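Local coordinates for protein inosine-uridine nucleoside N-ribohydrolase (Xanthomonas oryzae pv. oryzae, PDB 4KL0) that binds calcium and probably hydrolyses N-glycosidic bonds, as members of the nucleoside hydrolase family do, at residues Q98-M102 with A201-H205; M154-S158 with A206-Y211; I219-T225 with S345-G351; Y230-V234 with P358-R362. One frame throughout, in Å; residues are numbered along the deposited sequence.

Overall arrangement
The four contacts are spread over a single-chain Rossmann-type alpha/beta fold built on a mixed, mostly parallel sheet. Interactions 1 and 2 touch, about 9 Å apart centre to centre, and share helix 204-216; their segments alternate along the chain, and Asp203 hydrogen-bonds to Thr155 between them, making one cluster beside the calcium region. Interaction 3, later in the chain, lies within the sheet and pairs strands 221-224 and 347-350. Its centre is about 15 Å from that of interaction 2, and the two contacts meet where Tyr211 packs on Leu221 and Ile223. Interaction 4 joins the helices that follow these strands, about 20 Å from interaction 3 between centres, across the chain's centre from interactions 1 and 2.

Interaction 1 (Q98-M102 with A201-H205); sequences QDYPM and ATDIH
Tyr100 and Asp203 are the nearest CA pair, at 6.9 Å, where the loop after strand 93-96 runs past the break between helices 198-202 and 204-216. Asp203 is the N-cap of the second helix: its OD1 accepts from the backbone N of Ala206, while OD2 takes a hydrogen bond from Thr155 OG1. The capping carboxylate and the tyrosine ring run antiparallel alongside one another, their planes 20° apart, and Asp203 OD2 lies 3.4 Å from Tyr100 CB. Tyr100 holds CG between its backbone N and carbonyl carbon (chi1 67°), which brings the CD1-CE1 side of the ring to Thr202 O. There CE1 comes 3.4 Å from the carbonyl oxygen of Thr202, approaching it obliquely to the ring, and the CG2 methyl of Thr202 packs near the phenol end. That end belongs to another network, for Tyr100 OH is hydrogen-bonded to His110 ND1 and Gly68 N. Pro101 adds a looser touch, its CD 4.2 Å from Asp203 OD2.

The contact stands beside the metal region of this nucleoside hydrolase-like fold. The side chain of Thr202 is about 5 Å from that of Asp35, a calcium ligand, and about 8 Å from the bound calcium ion; His205 contributes to a second calcium site, seen for this protein but with no ion bound to this chain here. No direct hydrogen bond crosses between the two segments, but one water, lying near the plane of the Tyr100 ring at its edge, donates to both Pro101 O (2.7 Å) and Thr202 O (2.6 Å).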
loop_
_atom_site.group_PDB
_atom_site.type_symbol
_atom_site.label_atom_id
_atom_site.label_comp_id
_atom_site.label_asym_id
_atom_site.label_seq_id
_atom_site.Cartn_x
_atom_site.Cartn_y
_atom_site.Cartn_z
ATOM N N GLN A 98 14.623 8.928 -4.497
ATOM C CA GLN A 98 16.081 8.952 -4.681
ATOM C C GLN A 98 16.794 7.576 -4.660
ATOM O O GLN A 98 16.221 6.529 -4.299
ATOM C CB GLN A 98 16.685 9.864 -3.615
ATOM C CG GLN A 98 16.702 9.222 -2.240
ATOM C CD GLN A 98 17.361 10.075 -1.168
ATOM O OE1 GLN A 98 18.399 9.679 -0.587
ATOM N NE2 GLN A 98 16.762 11.219 -0.875
ATOM N N ASP A 99 18.067 7.557 -5.048
ATOM C CA ASP A 99 18.830 6.337 -5.069
ATOM C C ASP A 99 19.031 5.749 -3.675
ATOM O O ASP A 99 19.111 6.462 -2.680
ATOM C CB ASP A 99 20.219 6.634 -5.642
ATOM C CG ASP A 99 20.234 6.669 -7.183
ATOM O OD1 ASP A 99 19.247 6.239 -7.852
ATOM O OD2 ASP A 99 21.286 7.124 -7.727
ATOM N N TYR A 100 19.178 4.452 -3.616
ATOM C CA TYR A 100 19.431 3.832 -2.355
ATOM C C TYR A 100 20.299 2.628 -2.643
ATOM O O TYR A 100 20.412 2.188 -3.782
ATOM C CB TYR A 100 18.060 3.471 -1.678
ATOM C CG TYR A 100 17.305 2.406 -2.408
ATOM C CD1 TYR A 100 17.498 1.069 -2.120
ATOM C CD2 TYR A 100 16.464 2.761 -3.436
ATOM C CE1 TYR A 100 16.805 0.081 -2.821
ATOM C CE2 TYR A 100 15.777 1.819 -4.145
ATOM C CZ TYR A 100 15.974 0.483 -3.848
ATOM O OH TYR A 100 15.281 -0.475 -4.569
ATOM N N PRO A 101 20.946 2.068 -1.618
ATOM C CA PRO A 101 21.876 0.948 -1.840
ATOM C C PRO A 101 21.185 -0.385 -2.214
ATOM O O PRO A 101 20.166 -0.698 -1.601
ATOM C CB PRO A 101 22.591 0.841 -0.498
ATOM C CG PRO A 101 21.669 1.424 0.492
ATOM C CD PRO A 101 20.916 2.536 -0.224
ATOM N N MET A 102 21.701 -1.112 -3.218
ATOM C CA MET A 102 21.145 -2.385 -3.727
ATOM C C MET A 102 22.263 -3.417 -3.948
ATOM O O MET A 102 23.170 -3.171 -4.746
ATOM C CB MET A 102 20.435 -2.153 -5.092
ATOM C CG MET A 102 18.885 -2.194 -5.148
ATOM S SD MET A 102 18.127 -1.913 -6.798
ATOM C CE MET A 102 18.701 -0.241 -7.040
ATOM N N ALA A 201 13.121 -4.207 4.500
ATOM C CA ALA A 201 14.315 -4.807 3.844
ATOM C C ALA A 201 14.690 -4.150 2.516
ATOM O O ALA A 201 15.861 -4.247 2.113
ATOM C CB ALA A 201 14.094 -6.261 3.643
ATOM N N THR A 202 13.753 -3.405 1.916
ATOM C CA THR A 202 14.078 -2.665 0.684
ATOM C C THR A 202 15.262 -1.727 0.912
ATOM O O THR A 202 16.182 -1.669 0.076
ATOM C CB THR A 202 12.863 -1.874 0.150
ATOM O OG1 THR A 202 11.834 -2.796 -0.265
ATOM C CG2 THR A 202 13.289 -1.013 -1.058
ATOM N N ASP A 203 15.246 -1.001 2.043
ATOM C CA ASP A 203 16.378 -0.132 2.426
ATOM C C ASP A 203 16.332 -0.128 3.959
ATOM O O ASP A 203 15.630 0.692 4.586
ATOM C CB ASP A 203 16.206 1.265 1.823
ATOM C CG ASP A 203 17.298 2.252 2.232
ATOM O OD1 ASP A 203 18.142 1.918 3.127
ATOM O OD2 ASP A 203 17.270 3.383 1.677
ATOM N N ILE A 204 17.086 -1.046 4.547
ATOM C CA ILE A 204 16.932 -1.261 5.998
ATOM C C ILE A 204 17.455 -0.073 6.823
ATOM O O ILE A 204 16.900 0.188 7.898
ATOM C CB ILE A 204 17.533 -2.588 6.440
ATOM C CG1 ILE A 204 17.094 -2.891 7.888
ATOM C CG2 ILE A 204 19.052 -2.500 6.335
ATOM C CD1 ILE A 204 15.599 -2.997 8.084
ATOM N N HIS A 205 18.485 0.631 6.331
ATOM C CA HIS A 205 19.033 1.795 7.053
ATOM C C HIS A 205 18.053 2.921 7.044
ATOM O O HIS A 205 17.855 3.563 8.073
ATOM C CB HIS A 205 20.365 2.252 6.450
ATOM C CG HIS A 205 21.333 1.119 6.339
ATOM N ND1 HIS A 205 21.713 0.380 7.443
ATOM C CD2 HIS A 205 21.877 0.506 5.263
ATOM C CE1 HIS A 205 22.494 -0.614 7.056
ATOM N NE2 HIS A 205 22.621 -0.551 5.740
HETATM O O HOH W 1 18.784 -1.716 0.434
#

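Interaction 2 (M154-S158 with A206-Y211); sequences MTDAS and AARALY
Met154 lays its thioether across Leu210 at about a right angle, so that the first turn of helix 155-163 interlocks with helix 204-216. The tightest point is Met154 CG against Leu210 CD2, at 3.4 Å closer than usual carbon contact. Leu210 CG stands anti to its backbone N (chi1 179°), which points the branched end at the opposing helix: CD2 touches both Met154 and Ala157 CB, while CD1 rests 3.6 Å from Ala157 O. With Met154 CG beside its backbone N and chi2 at 151°, SD packs on Ala207 CB and comes 3.8 Å from Tyr211 CE1. Met154 SD meets the Tyr211 ring at its edge, 87° off the ring normal, a Met-aromatic contact.

Ala206 is small enough to sit close against Thr155 and Ser158. Its methyl fits into the dip beside the helix start, with Ala206 CB 3.6 Å from Thr155 CA and about as far from Met154 O. Reciprocally, Ser158 CB presses on Ala206 O at 3.5 Å, and Ser158 OG lies 3.3 Å from Ala209 CB. Underneath, Ile177 of strand 172-178 touches Met154, Leu210 and Tyr211, which places this seam of the Rossmann-type fold against the sheet.

The two helices are thus held here by close van der Waals fit, mostly of carbon and sulfur, with no hydrogen bond between the segments to direct it.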
loop_
_atom_site.group_PDB
_atom_site.type_symbol
_atom_site.label_atom_id
_atom_site.label_comp_id
_atom_site.label_asym_id
_atom_site.label_seq_id
_atom_site.Cartn_x
_atom_site.Cartn_y
_atom_site.Cartn_z
ATOM N N MET A 154 11.568 2.738 2.549
ATOM C CA MET A 154 11.423 3.987 3.254
ATOM C C MET A 154 12.541 4.982 2.931
ATOM O O MET A 154 12.662 5.977 3.651
ATOM C CB MET A 154 11.388 3.682 4.763
ATOM C CG MET A 154 9.944 3.334 5.178
ATOM S SD MET A 154 9.724 2.206 6.604
ATOM C CE MET A 154 9.518 0.688 5.720
ATOM N N THR A 155 13.272 4.792 1.828
ATOM C CA THR A 155 14.355 5.757 1.461
ATOM C C THR A 155 13.843 7.208 1.461
ATOM O O THR A 155 14.455 8.132 2.049
ATOM C CB THR A 155 14.816 5.424 0.059
ATOM O OG1 THR A 155 15.242 4.057 0.028
ATOM C CG2 THR A 155 15.908 6.359 -0.417
ATOM N N ASP A 156 12.731 7.438 0.782
ATOM C CA ASP A 156 12.171 8.810 0.667
ATOM C C ASP A 156 11.415 9.278 1.896
ATOM O O ASP A 156 11.462 10.494 2.244
ATOM C CB ASP A 156 11.308 8.901 -0.591
ATOM C CG ASP A 156 12.067 8.406 -1.784
ATOM O OD1 ASP A 156 13.120 9.010 -2.111
ATOM O OD2 ASP A 156 11.683 7.401 -2.381
ATOM N N ALA A 157 10.656 8.389 2.548
ATOM C CA ALA A 157 9.994 8.798 3.760
ATOM C C ALA A 157 11.008 9.222 4.812
ATOM O O ALA A 157 10.763 10.174 5.533
ATOM C CB ALA A 157 9.078 7.641 4.305
ATOM N N SER A 158 12.119 8.510 4.890
ATOM C CA SER A 158 13.137 8.873 5.882
ATOM C C SER A 158 13.780 10.185 5.418
ATOM O O SER A 158 14.018 11.061 6.272
ATOM C CB SER A 158 14.177 7.778 5.963
ATOM O OG SER A 158 15.273 8.180 6.795
ATOM N N ALA A 206 17.424 3.171 5.894
ATOM C CA ALA A 206 16.323 4.150 5.876
ATOM C C ALA A 206 15.148 3.752 6.781
ATOM O O ALA A 206 14.556 4.628 7.412
ATOM C CB ALA A 206 15.804 4.351 4.455
ATOM N N ALA A 207 14.778 2.452 6.828
ATOM C CA ALA A 207 13.714 2.013 7.736
ATOM C C ALA A 207 14.121 2.262 9.197
ATOM O O ALA A 207 13.308 2.742 9.977
ATOM C CB ALA A 207 13.379 0.560 7.583
ATOM N N ARG A 208 15.351 1.938 9.556
ATOM C CA ARG A 208 15.771 2.245 10.935
ATOM C C ARG A 208 15.720 3.761 11.194
ATOM O O ARG A 208 15.341 4.179 12.288
ATOM C CB ARG A 208 17.200 1.722 11.164
ATOM C CG ARG A 208 17.226 0.244 11.153
ATOM C CD ARG A 208 18.638 -0.361 11.285
ATOM N NE ARG A 208 18.436 -1.786 11.500
ATOM C CZ ARG A 208 19.213 -2.759 11.072
ATOM N NH1 ARG A 208 20.331 -2.472 10.385
ATOM N NH2 ARG A 208 18.846 -4.030 11.352
ATOM N N ALA A 209 16.164 4.564 10.248
ATOM C CA ALA A 209 16.188 6.013 10.462
ATOM C C ALA A 209 14.735 6.513 10.664
ATOM O O ALA A 209 14.461 7.403 11.494
ATOM C CB ALA A 209 16.840 6.699 9.311
ATOM N N LEU A 210 13.803 5.979 9.877
ATOM C CA LEU A 210 12.426 6.469 9.922
ATOM C C LEU A 210 11.739 6.106 11.231
ATOM O O LEU A 210 11.148 7.021 11.870
ATOM C CB LEU A 210 11.608 6.021 8.674
ATOM C CG LEU A 210 10.155 6.480 8.659
ATOM C CD1 LEU A 210 10.035 7.973 8.330
ATOM C CD2 LEU A 210 9.353 5.652 7.635
ATOM N N TYR A 211 11.814 4.824 11.648
ATOM C CA TYR A 211 11.134 4.339 12.854
ATOM C C TYR A 211 11.705 5.120 14.014
ATOM O O TYR A 211 10.969 5.592 14.890
ATOM C CB TYR A 211 11.430 2.867 13.103
ATOM C CG TYR A 211 10.580 1.853 12.309
ATOM C CD1 TYR A 211 10.446 1.946 10.910
ATOM C CD2 TYR A 211 9.960 0.755 12.951
ATOM C CE1 TYR A 211 9.748 0.988 10.214
ATOM C CE2 TYR A 211 9.269 -0.200 12.237
ATOM C CZ TYR A 211 9.172 -0.095 10.855
ATOM O OH TYR A 211 8.513 -1.054 10.115
#

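Interaction 3 (I219-T225 with S345-G351); sequences IPLRILT and SPVEHVG
Arg222 and Glu348 lie side by side, and the guanidinium presents its NE and NH2 edge to a single carboxylate oxygen. Glu348 OE1 lies near the guanidinium plane, yet the two flat groups are turned 49° apart. NH2 reaches the syn lone pair of OE1 (2.7 Å), whereas NE meets the same atom from above the carboxylate plane (2.8 Å). The bend at chi3 (-71°) of Arg222 swings this edge toward the glutamate, and Ala324 O takes NH1. At the other end, the His349 ring carries Gly351 N 3.4 Å above one face, offset toward the rim, and meets Thr225 CG2 at its edge, 3.5 Å from NE2. A water near the ring plane joins His349 NE2 to Thr225 OG1, whose partner in the protein is Glu227.

Between these groups, strands 221-224 and 347-350 pair in parallel. Leu221 and Ile223 each donate from N and accept at O, giving bonds with Pro346, Glu348 and Val350 such as Val350 N to Ile223 O at 2.8 Å; Thr225 N to Val350 O continues the ladder to the N-cap of helix 226-231. On the face with the salt bridge, Leu224 CD1 packs on Val350 CG1; on the other, Leu221 CD1 meets Val347 CG2 at 4.0 Å, near helix 204-216. Strand 172-178 pairs with the far edge of strand 221-224.

Since both arginine donors converge on OE1, which also accepts from a water, negative charge is probably concentrated on that oxygen, and the ion pair adds a side-chain link to the backbone ladder.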
loop_
_atom_site.group_PDB
_atom_site.type_symbol
_atom_site.label_atom_id
_atom_site.label_comp_id
_atom_site.label_asym_id
_atom_site.label_seq_id
_atom_site.Cartn_x
_atom_site.Cartn_y
_atom_site.Cartn_z
ATOM N N ILE A 219 6.059 11.658 16.661
ATOM C CA ILE A 219 4.974 11.434 15.685
ATOM C C ILE A 219 4.439 10.019 15.815
ATOM O O ILE A 219 5.210 9.067 15.674
ATOM C CB ILE A 219 5.496 11.591 14.301
ATOM C CG1 ILE A 219 6.038 12.979 14.139
ATOM C CG2 ILE A 219 4.397 11.299 13.274
ATOM C CD1 ILE A 219 7.003 13.056 13.095
ATOM N N PRO A 220 3.131 9.844 16.080
ATOM C CA PRO A 220 2.575 8.494 16.298
ATOM C C PRO A 220 2.887 7.573 15.094
ATOM O O PRO A 220 2.732 8.018 13.962
ATOM C CB PRO A 220 1.065 8.720 16.370
ATOM C CG PRO A 220 0.939 10.202 16.804
ATOM C CD PRO A 220 2.129 10.923 16.190
ATOM N N LEU A 221 3.286 6.349 15.368
ATOM C CA LEU A 221 3.532 5.331 14.335
ATOM C C LEU A 221 2.516 4.243 14.426
ATOM O O LEU A 221 2.197 3.758 15.523
ATOM C CB LEU A 221 4.898 4.664 14.575
ATOM C CG LEU A 221 6.221 5.255 14.170
ATOM C CD1 LEU A 221 7.318 4.234 14.580
ATOM C CD2 LEU A 221 6.231 5.510 12.648
ATOM N N ARG A 222 1.970 3.784 13.296
ATOM C CA ARG A 222 1.056 2.671 13.334
ATOM C C ARG A 222 1.559 1.666 12.294
ATOM O O ARG A 222 1.734 2.051 11.140
ATOM C CB ARG A 222 -0.365 3.092 12.974
ATOM C CG ARG A 222 -1.374 1.949 13.049
ATOM C CD ARG A 222 -2.803 2.491 12.863
ATOM N NE ARG A 222 -3.123 3.237 14.069
ATOM C CZ ARG A 222 -4.261 3.891 14.249
ATOM N NH1 ARG A 222 -5.193 3.868 13.295
ATOM N NH2 ARG A 222 -4.466 4.535 15.387
ATOM N N ILE A 223 1.866 0.454 12.732
ATOM C CA ILE A 223 2.591 -0.513 11.877
ATOM C C ILE A 223 1.661 -1.685 11.634
ATOM O O ILE A 223 1.219 -2.399 12.572
ATOM C CB ILE A 223 3.867 -1.059 12.507
ATOM C CG1 ILE A 223 4.864 0.005 13.010
ATOM C CG2 ILE A 223 4.580 -1.987 11.480
ATOM C CD1 ILE A 223 5.424 0.855 11.972
ATOM N N LEU A 224 1.316 -1.893 10.377
ATOM C CA LEU A 224 0.416 -2.986 10.035
ATOM C C LEU A 224 1.276 -4.097 9.459
ATOM O O LEU A 224 2.150 -3.830 8.634
ATOM C CB LEU A 224 -0.563 -2.557 8.929
ATOM C CG LEU A 224 -1.668 -3.587 8.620
ATOM C CD1 LEU A 224 -3.011 -2.930 8.562
ATOM C CD2 LEU A 224 -1.385 -4.418 7.271
ATOM N N THR A 225 1.039 -5.326 9.861
ATOM C CA THR A 225 1.969 -6.406 9.530
ATOM C C THR A 225 1.268 -7.412 8.608
ATOM O O THR A 225 0.027 -7.410 8.395
ATOM C CB THR A 225 2.390 -7.135 10.803
ATOM O OG1 THR A 225 1.257 -7.829 11.328
ATOM C CG2 THR A 225 2.861 -6.151 11.815
ATOM N N SER A 345 6.703 8.190 22.897
ATOM C CA SER A 345 6.057 8.393 21.594
ATOM C C SER A 345 5.282 7.162 21.140
ATOM O O SER A 345 5.779 6.034 21.190
ATOM C CB SER A 345 7.058 8.829 20.537
ATOM O OG SER A 345 6.369 9.394 19.429
ATOM N N PRO A 346 4.022 7.367 20.715
ATOM C CA PRO A 346 3.162 6.212 20.493
ATOM C C PRO A 346 3.571 5.378 19.300
ATOM O O PRO A 346 3.888 5.923 18.251
ATOM C CB PRO A 346 1.768 6.811 20.207
ATOM C CG PRO A 346 1.830 8.184 20.643
ATOM C CD PRO A 346 3.277 8.646 20.731
ATOM N N VAL A 347 3.515 4.073 19.498
ATOM C CA VAL A 347 3.741 3.099 18.440
ATOM C C VAL A 347 2.686 2.001 18.509
ATOM O O VAL A 347 2.628 1.244 19.451
ATOM C CB VAL A 347 5.173 2.505 18.516
ATOM C CG1 VAL A 347 5.333 1.422 17.394
ATOM C CG2 VAL A 347 6.241 3.584 18.407
ATOM N N GLU A 348 1.808 1.896 17.517
ATOM C CA GLU A 348 0.764 0.912 17.580
ATOM C C GLU A 348 0.966 -0.223 16.609
ATOM O O GLU A 348 1.491 -0.013 15.497
ATOM C CB GLU A 348 -0.586 1.574 17.269
ATOM C CG GLU A 348 -1.007 2.586 18.303
ATOM C CD GLU A 348 -2.276 3.242 17.855
ATOM O OE1 GLU A 348 -2.276 3.775 16.725
ATOM O OE2 GLU A 348 -3.268 3.206 18.605
ATOM N N HIS A 349 0.508 -1.414 16.997
ATOM C CA HIS A 349 0.668 -2.582 16.167
ATOM C C HIS A 349 -0.665 -3.073 15.652
ATOM O O HIS A 349 -1.658 -3.203 16.415
ATOM C CB HIS A 349 1.395 -3.691 16.964
ATOM C CG HIS A 349 1.368 -5.030 16.289
ATOM N ND1 HIS A 349 0.728 -6.126 16.827
ATOM C CD2 HIS A 349 1.870 -5.439 15.102
ATOM C CE1 HIS A 349 0.835 -7.155 15.999
ATOM N NE2 HIS A 349 1.547 -6.772 14.956
ATOM N N VAL A 350 -0.743 -3.330 14.344
ATOM C CA VAL A 350 -1.918 -4.015 13.806
ATOM C C VAL A 350 -1.548 -5.350 13.148
ATOM O O VAL A 350 -1.056 -5.370 11.999
ATOM C CB VAL A 350 -2.717 -3.154 12.767
ATOM C CG1 VAL A 350 -4.000 -3.888 12.279
ATOM C CG2 VAL A 350 -3.064 -1.768 13.359
ATOM N N GLY A 351 -1.783 -6.450 13.874
ATOM C CA GLY A 351 -1.623 -7.796 13.360
ATOM C C GLY A 351 -2.932 -8.560 13.296
ATOM O O GLY A 351 -4.000 -7.962 13.140
HETATM O O HOH W 2 6.155 7.437 17.538
HETATM O O HOH W 3 -0.269 5.183 16.518
HETATM O O HOH W 4 1.842 -9.509 13.488
#

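Interaction 4 (Y230-V234 with P358-R362); sequences YKAAV and PEKAR
The C-terminal end of helix 226-231 and the residues just after it meet the first turn of the last helix, 358-372, with Lys231 and Ala232 against Pro358. Pro358 CB sits 3.4 Å from Lys231 O and 3.9 Å from Lys231 CG, the proline ring and the lysine chain crossing at a slant. From there the lysine continues to the backbone oxygens of Val355 and His352, which hold its NZ. Ala232 CB packs on Ala361 CB at 4.1 Å, with Leu320 of helix 317-325 also touching Ala232.

In the Rossmann-type fold these two helices follow the neighbouring parallel strands 221-224 and 347-350, so the contact joins the elements just beyond that strand pair. Arg362 spans it. Its chain, extended from CG to NE after a chi1 of -71°, runs alongside the turn and passes CG within 3.5 Å of Ala232 O. NE then donates to Ala233 O, a short bond of 2.6 Å with an N-H...O angle of 153° and the oxygen close to the guanidinium plane. Ala232 CA lies over one face of that group. On its own helix, Glu359 OE2 forms a longer salt bridge with Arg362 NH1, 3.3 Å, tilted out of the guanidinium plane.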
loop_
_atom_site.group_PDB
_atom_site.type_symbol
_atom_site.label_atom_id
_atom_site.label_comp_id
_atom_site.label_asym_id
_atom_site.label_seq_id
_atom_site.Cartn_x
_atom_site.Cartn_y
_atom_site.Cartn_z
ATOM N N TYR A 230 -3.603 -11.513 6.258
ATOM C CA TYR A 230 -4.027 -12.902 6.113
ATOM C C TYR A 230 -5.473 -13.025 6.577
ATOM O O TYR A 230 -6.313 -13.702 5.960
ATOM C CB TYR A 230 -3.131 -13.840 6.958
ATOM C CG TYR A 230 -1.660 -13.837 6.592
ATOM C CD1 TYR A 230 -1.221 -13.416 5.361
ATOM C CD2 TYR A 230 -0.693 -14.286 7.499
ATOM C CE1 TYR A 230 0.156 -13.435 5.029
ATOM C CE2 TYR A 230 0.669 -14.288 7.186
ATOM C CZ TYR A 230 1.084 -13.869 5.957
ATOM O OH TYR A 230 2.436 -13.919 5.668
ATOM N N LYS A 231 -5.770 -12.335 7.662
ATOM C CA LYS A 231 -7.092 -12.466 8.226
ATOM C C LYS A 231 -8.204 -11.902 7.315
ATOM O O LYS A 231 -9.343 -12.396 7.304
ATOM C CB LYS A 231 -7.093 -11.789 9.574
ATOM C CG LYS A 231 -8.337 -12.092 10.400
ATOM C CD LYS A 231 -8.049 -11.815 11.853
ATOM C CE LYS A 231 -9.138 -12.370 12.740
ATOM N NZ LYS A 231 -9.277 -11.447 13.910
ATOM N N ALA A 232 -7.869 -10.871 6.544
ATOM C CA ALA A 232 -8.853 -10.194 5.692
ATOM C C ALA A 232 -8.641 -10.488 4.187
ATOM O O ALA A 232 -9.004 -9.673 3.323
ATOM C CB ALA A 232 -8.794 -8.666 5.970
ATOM N N ALA A 233 -8.056 -11.647 3.866
ATOM C CA ALA A 233 -7.719 -11.985 2.486
ATOM C C ALA A 233 -8.974 -12.038 1.649
ATOM O O ALA A 233 -10.020 -12.491 2.136
ATOM C CB ALA A 233 -6.992 -13.369 2.429
ATOM N N VAL A 234 -8.903 -11.564 0.415
ATOM C CA VAL A 234 -10.066 -11.529 -0.488
ATOM C C VAL A 234 -10.008 -12.677 -1.507
ATOM O O VAL A 234 -8.935 -13.207 -1.823
ATOM C CB VAL A 234 -10.150 -10.185 -1.220
ATOM C CG1 VAL A 234 -10.292 -9.006 -0.197
ATOM C CG2 VAL A 234 -8.951 -10.020 -2.195
ATOM N N PRO A 358 -12.880 -8.757 10.069
ATOM C CA PRO A 358 -12.321 -9.109 8.764
ATOM C C PRO A 358 -13.326 -9.276 7.639
ATOM O O PRO A 358 -12.953 -8.980 6.492
ATOM C CB PRO A 358 -11.567 -10.422 9.040
ATOM C CG PRO A 358 -12.234 -10.980 10.217
ATOM C CD PRO A 358 -12.771 -9.868 11.033
ATOM N N GLU A 359 -14.550 -9.759 7.896
ATOM C CA GLU A 359 -15.481 -9.914 6.757
ATOM C C GLU A 359 -15.966 -8.533 6.330
ATOM O O GLU A 359 -16.184 -8.284 5.143
ATOM C CB GLU A 359 -16.655 -10.884 7.027
ATOM C CG GLU A 359 -17.683 -11.002 5.860
ATOM C CD GLU A 359 -17.088 -11.319 4.449
ATOM O OE1 GLU A 359 -17.540 -10.661 3.471
ATOM O OE2 GLU A 359 -16.214 -12.233 4.297
ATOM N N LYS A 360 -16.076 -7.619 7.294
ATOM C CA LYS A 360 -16.404 -6.245 6.953
ATOM C C LYS A 360 -15.241 -5.552 6.196
ATOM O O LYS A 360 -15.481 -4.785 5.285
ATOM C CB LYS A 360 -16.789 -5.437 8.191
ATOM C CG LYS A 360 -17.156 -3.973 7.870
ATOM C CD LYS A 360 -18.342 -3.503 8.630
ATOM C CE LYS A 360 -18.040 -3.156 10.047
ATOM N NZ LYS A 360 -19.343 -2.835 10.736
ATOM N N ALA A 361 -14.011 -5.808 6.617
ATOM C CA ALA A 361 -12.855 -5.304 5.860
ATOM C C ALA A 361 -12.881 -5.802 4.419
ATOM O O ALA A 361 -12.639 -5.029 3.459
ATOM C CB ALA A 361 -11.538 -5.692 6.567
ATOM N N ARG A 362 -13.147 -7.096 4.222
ATOM C CA ARG A 362 -13.277 -7.639 2.864
ATOM C C ARG A 362 -14.366 -6.925 2.050
ATOM O O ARG A 362 -14.155 -6.562 0.885
ATOM C CB ARG A 362 -13.631 -9.130 2.904
ATOM C CG ARG A 362 -12.517 -10.066 3.359
ATOM C CD ARG A 362 -12.974 -11.541 3.144
ATOM N NE ARG A 362 -12.041 -12.449 3.817
ATOM C CZ ARG A 362 -12.218 -12.949 5.038
ATOM N NH1 ARG A 362 -13.324 -12.652 5.739
ATOM N NH2 ARG A 362 -11.292 -13.762 5.556
#